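Local coordinates for protein diaminopimelate decarboxylase (Helicobacter pylori, PDB 2QGH) that catalyses the pyridoxal-5'-phosphate-dependent decarboxylation of meso-diaminopimelate to L-lysine, the final step of bacterial lysine biosynthesis by the diaminopimelate route, at residues Ile125-Glu131 and Arg151-Arg155; Phe188-Lys192 and Leu233-Leu237; Val248-Asn252 and Ala324-Ile328. All blocks are in the same frame, centred on the assembly; numbering follows the deposited sequence.

Contact 1: Ile125-Glu131 and Arg151-Arg155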
# COMPACT_ATOMS: atom_id res chain seq x y z
N ILE A 125 18.03 6.50 -23.50
CA ILE A 125 16.87 5.63 -23.66
C ILE A 125 16.14 5.98 -24.96
O ILE A 125 16.52 6.93 -25.64
CB ILE A 125 15.92 5.75 -22.45
CG1 ILE A 125 15.43 7.19 -22.28
CG2 ILE A 125 16.64 5.30 -21.21
CD1 ILE A 125 14.27 7.31 -21.30
N LEU A 126 15.11 5.22 -25.32
CA LEU A 126 14.41 5.50 -26.58
C LEU A 126 13.79 6.89 -26.63
O LEU A 126 14.05 7.67 -27.54
CB LEU A 126 13.32 4.46 -26.85
CG LEU A 126 13.29 3.88 -28.28
CD1 LEU A 126 11.97 3.17 -28.50
CD2 LEU A 126 13.45 4.98 -29.31
N PHE A 127 12.95 7.21 -25.66
CA PHE A 127 12.37 8.53 -25.64
C PHE A 127 11.68 8.81 -24.33
O PHE A 127 11.41 7.88 -23.56
CB PHE A 127 11.39 8.73 -26.83
CG PHE A 127 10.22 7.77 -26.86
CD1 PHE A 127 9.32 7.68 -25.80
CD2 PHE A 127 9.97 7.00 -28.00
CE1 PHE A 127 8.19 6.86 -25.87
CE2 PHE A 127 8.84 6.18 -28.08
CZ PHE A 127 7.95 6.11 -27.02
N LEU A 128 11.44 10.09 -24.08
CA LEU A 128 10.73 10.52 -22.88
C LEU A 128 9.31 10.83 -23.35
O LEU A 128 9.12 11.58 -24.30
CB LEU A 128 11.37 11.78 -22.28
CG LEU A 128 12.45 11.60 -21.21
CD1 LEU A 128 13.71 11.04 -21.83
CD2 LEU A 128 12.74 12.93 -20.55
N ASN A 129 8.33 10.22 -22.69
CA ASN A 129 6.94 10.43 -23.05
C ASN A 129 6.41 11.50 -22.13
O ASN A 129 6.14 11.25 -20.96
CB ASN A 129 6.17 9.12 -22.88
CG ASN A 129 4.81 9.15 -23.54
OD1 ASN A 129 4.67 9.64 -24.66
ND2 ASN A 129 3.82 8.61 -22.85
N VAL A 130 6.28 12.72 -22.65
CA VAL A 130 5.85 13.84 -21.83
C VAL A 130 4.34 13.97 -21.69
O VAL A 130 3.58 13.71 -22.63
CB VAL A 130 6.44 15.17 -22.36
CG1 VAL A 130 7.81 14.91 -22.97
CG2 VAL A 130 5.53 15.80 -23.36
N GLU A 131 3.91 14.38 -20.50
CA GLU A 131 2.50 14.50 -20.20
C GLU A 131 2.03 15.94 -20.02
O GLU A 131 0.83 16.19 -19.87
CB GLU A 131 2.19 13.68 -18.94
CG GLU A 131 2.83 12.30 -18.93
CD GLU A 131 1.81 11.17 -18.84
OE1 GLU A 131 2.23 10.00 -18.69
OE2 GLU A 131 0.60 11.45 -18.93
N ARG A 151 15.01 12.91 -27.66
CA ARG A 151 13.94 12.24 -28.39
C ARG A 151 12.74 12.21 -27.46
O ARG A 151 12.85 11.72 -26.34
CB ARG A 151 14.32 10.80 -28.77
CG ARG A 151 15.37 10.68 -29.87
CD ARG A 151 15.49 9.24 -30.38
NE ARG A 151 16.11 8.35 -29.41
CZ ARG A 151 17.42 8.29 -29.18
NH1 ARG A 151 18.26 9.07 -29.85
NH2 ARG A 151 17.90 7.46 -28.27
N ILE A 152 11.60 12.74 -27.89
CA ILE A 152 10.43 12.71 -27.04
C ILE A 152 9.20 12.19 -27.77
O ILE A 152 9.15 12.17 -28.99
CB ILE A 152 10.10 14.12 -26.45
CG1 ILE A 152 9.75 15.09 -27.58
CG2 ILE A 152 11.26 14.65 -25.64
CD1 ILE A 152 8.27 15.32 -27.73
N SER A 153 8.24 11.74 -26.99
CA SER A 153 6.97 11.24 -27.50
C SER A 153 5.96 12.07 -26.72
O SER A 153 6.28 12.57 -25.65
CB SER A 153 6.80 9.76 -27.18
OG SER A 153 5.50 9.29 -27.51
N ILE A 154 4.76 12.24 -27.24
CA ILE A 154 3.78 13.01 -26.50
C ILE A 154 2.54 12.17 -26.29
O ILE A 154 1.99 11.61 -27.23
CB ILE A 154 3.43 14.34 -27.21
CG1 ILE A 154 4.66 15.25 -27.22
CG2 ILE A 154 2.29 15.04 -26.49
CD1 ILE A 154 4.42 16.64 -27.76
N ARG A 155 2.12 12.07 -25.04
CA ARG A 155 0.94 11.30 -24.67
C ARG A 155 -0.32 12.14 -24.82
O ARG A 155 -0.43 13.20 -24.20
CB ARG A 155 1.06 10.80 -23.23
CG ARG A 155 -0.11 9.97 -22.77
CD ARG A 155 0.10 9.39 -21.37
NE ARG A 155 -1.01 8.53 -20.97
CZ ARG A 155 -1.08 7.86 -19.83
NH1 ARG A 155 -0.09 7.93 -18.94
NH2 ARG A 155 -2.14 7.11 -19.57
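Adjacent strands of the parallel eight-stranded barrel, the two strands of a beta-alpha-beta unit that crosses over through helix 133-146, set Leu128 beside Ile152, Asn129 beside Ser153 and Val130 beside Ile154. Four backbone bonds join them; Ser153 N reaches Leu128 O at 2.8 Å, and Val130 N reaches Ser153 O at 3.0 Å. Val130 and Ile152 pack against helix 133-146, whereas Asn129 and Ser153 face the barrel interior. There Ser153 OG donates to Asn129 OD1 at 3.0 Å, approaching 33° from the amide carbonyl plane, and also bonds Ser201. Ser153 CB makes a CH-pi contact over one face of the Phe127 ring, 3.6 Å from its centroid. At one end, the Arg151 chain bends at chi3 (-71°) and brings NE to Leu126 O, 2.9 Å away, with a weak bond from NH2 to Ile125 O. At the other, the fully extended Arg155 reaches Glu131, where NH1 meets the syn lone pair of OE1 at 3.1 Å, near the guanidinium plane. Glu131 OE2 takes Gly178 N, and Arg155 NH2 binds His205 O. Arg155 also touches the pyridoxal phosphate, so these bonds probably hold in place a side chain that borders the cofactor.

Contact 2: Phe188-Lys192 and Leu233-Leu237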
# COMPACT_ATOMS: atom_id res chain seq x y z
N PHE A 188 3.73 19.68 -29.99
CA PHE A 188 4.52 19.06 -31.05
C PHE A 188 5.24 20.10 -31.90
O PHE A 188 6.44 19.99 -32.14
CB PHE A 188 3.61 18.21 -31.95
CG PHE A 188 3.63 16.75 -31.63
CD1 PHE A 188 2.51 16.13 -31.08
CD2 PHE A 188 4.76 15.98 -31.90
CE1 PHE A 188 2.52 14.76 -30.81
CE2 PHE A 188 4.78 14.61 -31.63
CZ PHE A 188 3.66 14.00 -31.09
N LEU A 189 4.51 21.10 -32.36
CA LEU A 189 5.10 22.15 -33.17
C LEU A 189 6.26 22.76 -32.40
O LEU A 189 7.31 23.07 -32.96
CB LEU A 189 4.06 23.23 -33.51
CG LEU A 189 2.88 22.72 -34.35
CD1 LEU A 189 1.83 23.81 -34.51
CD2 LEU A 189 3.41 22.27 -35.70
N TRP A 190 6.06 22.91 -31.09
CA TRP A 190 7.05 23.48 -30.20
C TRP A 190 8.33 22.65 -30.13
O TRP A 190 9.43 23.19 -30.11
CB TRP A 190 6.47 23.61 -28.81
CG TRP A 190 7.00 24.77 -28.06
CD1 TRP A 190 6.55 26.06 -28.12
CD2 TRP A 190 8.09 24.76 -27.14
NE1 TRP A 190 7.29 26.85 -27.27
CE2 TRP A 190 8.24 26.08 -26.66
CE3 TRP A 190 8.94 23.76 -26.66
CZ2 TRP A 190 9.21 26.43 -25.72
CZ3 TRP A 190 9.91 24.11 -25.73
CH2 TRP A 190 10.03 25.44 -25.27
N ALA A 191 8.17 21.33 -30.09
CA ALA A 191 9.32 20.43 -30.02
C ALA A 191 10.03 20.39 -31.37
O ALA A 191 11.23 20.12 -31.43
CB ALA A 191 8.87 19.02 -29.62
N LYS A 192 9.30 20.66 -32.44
CA LYS A 192 9.88 20.65 -33.78
C LYS A 192 10.84 21.84 -33.94
O LYS A 192 11.97 21.67 -34.38
CB LYS A 192 8.76 20.74 -34.83
CG LYS A 192 9.23 20.70 -36.28
CD LYS A 192 8.03 20.80 -37.22
CE LYS A 192 8.43 20.80 -38.69
NZ LYS A 192 9.07 22.07 -39.11
N LEU A 233 2.38 18.13 -41.01
CA LEU A 233 2.94 19.38 -40.49
C LEU A 233 4.45 19.34 -40.28
O LEU A 233 5.00 20.20 -39.58
CB LEU A 233 2.27 19.77 -39.16
CG LEU A 233 0.79 20.15 -39.17
CD1 LEU A 233 0.36 20.46 -37.75
CD2 LEU A 233 0.55 21.34 -40.09
N GLY A 234 5.12 18.36 -40.88
CA GLY A 234 6.56 18.27 -40.75
C GLY A 234 7.12 17.41 -39.63
O GLY A 234 8.31 17.10 -39.62
N ILE A 235 6.27 17.02 -38.68
CA ILE A 235 6.71 16.19 -37.56
C ILE A 235 7.07 14.79 -38.04
O ILE A 235 6.22 14.03 -38.52
CB ILE A 235 5.63 16.11 -36.48
CG1 ILE A 235 5.27 17.53 -36.02
CG2 ILE A 235 6.14 15.29 -35.29
CD1 ILE A 235 4.07 17.59 -35.11
N ASP A 236 8.34 14.44 -37.91
CA ASP A 236 8.84 13.15 -38.35
C ASP A 236 8.63 11.99 -37.36
O ASP A 236 9.56 11.55 -36.69
CB ASP A 236 10.33 13.30 -38.69
CG ASP A 236 10.92 12.04 -39.26
OD1 ASP A 236 10.26 11.43 -40.14
OD2 ASP A 236 12.04 11.68 -38.86
N LEU A 237 7.40 11.49 -37.30
CA LEU A 237 7.06 10.38 -36.40
C LEU A 237 7.65 9.06 -36.88
O LEU A 237 7.66 8.78 -38.08
CB LEU A 237 5.55 10.22 -36.29
CG LEU A 237 4.75 11.40 -35.75
CD1 LEU A 237 3.26 11.05 -35.83
CD2 LEU A 237 5.17 11.71 -34.32
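Phe188 and Ile235 meet most closely, the CD1 methyl of Ile235 lying 3.3 Å from Phe188 CB, a tight fit, and set obliquely to the ring. The second branch, CG2, comes to 3.7 Å from Phe188 CD2, so both branches of the isoleucine lie against the same side of Phe188, CD1 near CB and CG and CG2 near CD2 and CE2, and the two side chains cross at about a right angle. Because chi2 of Ile235 is extended (171°), CD1 reaches the root of the phenylalanine instead of folding back. Farther along the ring, Leu237 CD2 is 4.0 Å from Phe188 CE2. On the more exposed side, Leu189 CD2 touches Leu233 CD1 at 4.1 Å, and Lys192 runs straight until its last torsion, laying CE 3.6 Å from Leu233 O and beside the backbone of Gly234. These residues join two outer elements of the barrel: helix 181-193 and the turn that ends helix 213-232 in a Schellman motif. Gly234, with a positive phi of 92°, is its C-prime residue, and Ile235 N bonds back to Leu230 O. Leu230 in turn packs against Phe188, Ile235 and Leu237. Beneath this layer lies strand 197-203, with Pro199 touching Phe188 and Val202 touching Leu237.

Contact 3: Val248-Asn252 and Ala324-Ile328; sequences VSYEN and AKHAI
Tyr250, in the type I beta turn from Ser249 to Asn252, packs against His326, joining a loop of the pyridoxal-binding barrel to the segment that leads into strand 328-330 of the mixed beta sheet. The two side chains lie side by side and point the same way; each places CG opposite its own carbonyl carbon, with chi1 at -72° for Tyr250 and -69° for His326. Their ring centroids are 4.4 Å apart and the planes meet at 44°, an oblique pairing. Tyr250 CD1 lies over the imidazole face, near its rim. Val248 CG2 covers the tyrosine face opposite the histidine, 3.3 Å above its plane. The polar ends are held outside the pair: Tyr250 OH bonds Arg282, which lines both the cofactor and lysine pockets, while His326 bonds Glu373 O through ND1 and Arg318, another lysine-pocket residue, through NE2. The pair is thus a second shell to the bound lysine, about 6 Å from the tyrosine side chain. Nearer the surface, Glu251 and Lys325 send extended chains across each other; Glu251 OE1 is 3.7 Å from Lys325 CD but 4.6 Å from NZ, too far for a salt bridge. One water spans the backbones, donating to Tyr250 O at 2.8 Å and accepting from Ala327 N at 2.9 Å.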
# COMPACT_ATOMS: atom_id res chain seq x y z
N VAL A 248 -6.71 -9.47 -17.69
CA VAL A 248 -6.58 -10.92 -17.58
C VAL A 248 -7.87 -11.50 -17.03
O VAL A 248 -8.79 -10.77 -16.66
CB VAL A 248 -5.39 -11.36 -16.67
CG1 VAL A 248 -4.07 -10.94 -17.31
CG2 VAL A 248 -5.53 -10.76 -15.28
N SER A 249 -7.95 -12.82 -16.99
CA SER A 249 -9.15 -13.47 -16.52
C SER A 249 -9.14 -13.73 -15.01
O SER A 249 -8.96 -14.86 -14.58
CB SER A 249 -9.37 -14.79 -17.27
OG SER A 249 -10.73 -15.17 -17.21
N TYR A 250 -9.35 -12.69 -14.22
CA TYR A 250 -9.36 -12.86 -12.78
C TYR A 250 -10.56 -13.69 -12.34
O TYR A 250 -10.44 -14.55 -11.47
CB TYR A 250 -9.38 -11.50 -12.07
CG TYR A 250 -8.07 -10.75 -12.16
CD1 TYR A 250 -6.87 -11.34 -11.75
CD2 TYR A 250 -8.03 -9.44 -12.63
CE1 TYR A 250 -5.67 -10.64 -11.81
CE2 TYR A 250 -6.83 -8.73 -12.70
CZ TYR A 250 -5.66 -9.34 -12.28
OH TYR A 250 -4.48 -8.63 -12.35
N GLU A 251 -11.72 -13.43 -12.95
CA GLU A 251 -12.93 -14.15 -12.60
C GLU A 251 -13.51 -14.96 -13.78
O GLU A 251 -14.71 -14.94 -14.03
CB GLU A 251 -13.98 -13.16 -12.09
CG GLU A 251 -13.49 -12.29 -10.95
CD GLU A 251 -14.56 -11.35 -10.42
OE1 GLU A 251 -15.58 -11.84 -9.90
OE2 GLU A 251 -14.38 -10.13 -10.52
N ASN A 252 -12.64 -15.66 -14.50
CA ASN A 252 -13.04 -16.49 -15.64
C ASN A 252 -13.76 -15.74 -16.77
O ASN A 252 -14.52 -16.35 -17.53
CB ASN A 252 -13.94 -17.64 -15.17
CG ASN A 252 -13.25 -18.53 -14.16
OD1 ASN A 252 -12.26 -19.20 -14.47
ND2 ASN A 252 -13.78 -18.55 -12.94
N ALA A 324 -10.72 -6.03 -5.95
CA ALA A 324 -10.40 -7.10 -6.89
C ALA A 324 -10.56 -8.48 -6.27
O ALA A 324 -10.29 -8.70 -5.09
CB ALA A 324 -8.98 -6.93 -7.41
N LYS A 325 -11.01 -9.42 -7.09
CA LYS A 325 -11.21 -10.79 -6.63
C LYS A 325 -10.30 -11.73 -7.40
O LYS A 325 -10.48 -11.92 -8.61
CB LYS A 325 -12.66 -11.21 -6.82
CG LYS A 325 -13.65 -10.32 -6.10
CD LYS A 325 -15.08 -10.68 -6.44
CE LYS A 325 -16.05 -9.69 -5.80
NZ LYS A 325 -17.46 -9.97 -6.19
N HIS A 326 -9.32 -12.29 -6.71
CA HIS A 326 -8.41 -13.25 -7.32
C HIS A 326 -8.83 -14.64 -6.82
O HIS A 326 -9.23 -14.79 -5.67
CB HIS A 326 -6.97 -12.96 -6.92
CG HIS A 326 -6.42 -11.71 -7.53
ND1 HIS A 326 -5.28 -11.69 -8.31
CD2 HIS A 326 -6.84 -10.42 -7.45
CE1 HIS A 326 -5.03 -10.45 -8.69
NE2 HIS A 326 -5.95 -9.66 -8.18
N ALA A 327 -8.75 -15.64 -7.69
CA ALA A 327 -9.14 -16.98 -7.29
C ALA A 327 -8.25 -17.55 -6.19
O ALA A 327 -7.07 -17.20 -6.09
CB ALA A 327 -9.14 -17.91 -8.50
N ILE A 328 -8.83 -18.41 -5.36
CA ILE A 328 -8.12 -19.06 -4.27
C ILE A 328 -8.21 -20.57 -4.48
O ILE A 328 -9.30 -21.14 -4.56
CB ILE A 328 -8.74 -18.69 -2.89
CG1 ILE A 328 -8.48 -17.21 -2.59
CG2 ILE A 328 -8.17 -19.58 -1.79
CD1 ILE A 328 -9.13 -16.70 -1.33
O HOH W 1 -7.89 -15.03 -10.36

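In the fold
Contacts 1 and 2 belong to the same barrel and are layered: strand 150-155 leads along the chain to helix 181-193, and Ile154 CB meets Phe188 CE1 at 3.7 Å. Contact 1 is buried and rich in backbone and polar side-chain bonds, whereas contact 2, partly buried on the outside of the barrel, is held by apolar contacts. Contact 3 lies on the far side of the chain's centre, its centre about 34 Å from that of contact 1 and 43 Å from that of contact 2. It is a surface contact joining the barrel to the other beta sheet through an aromatic pair and water. Contacts 1 and 3 both approach the active site; contact 2 is peripheral.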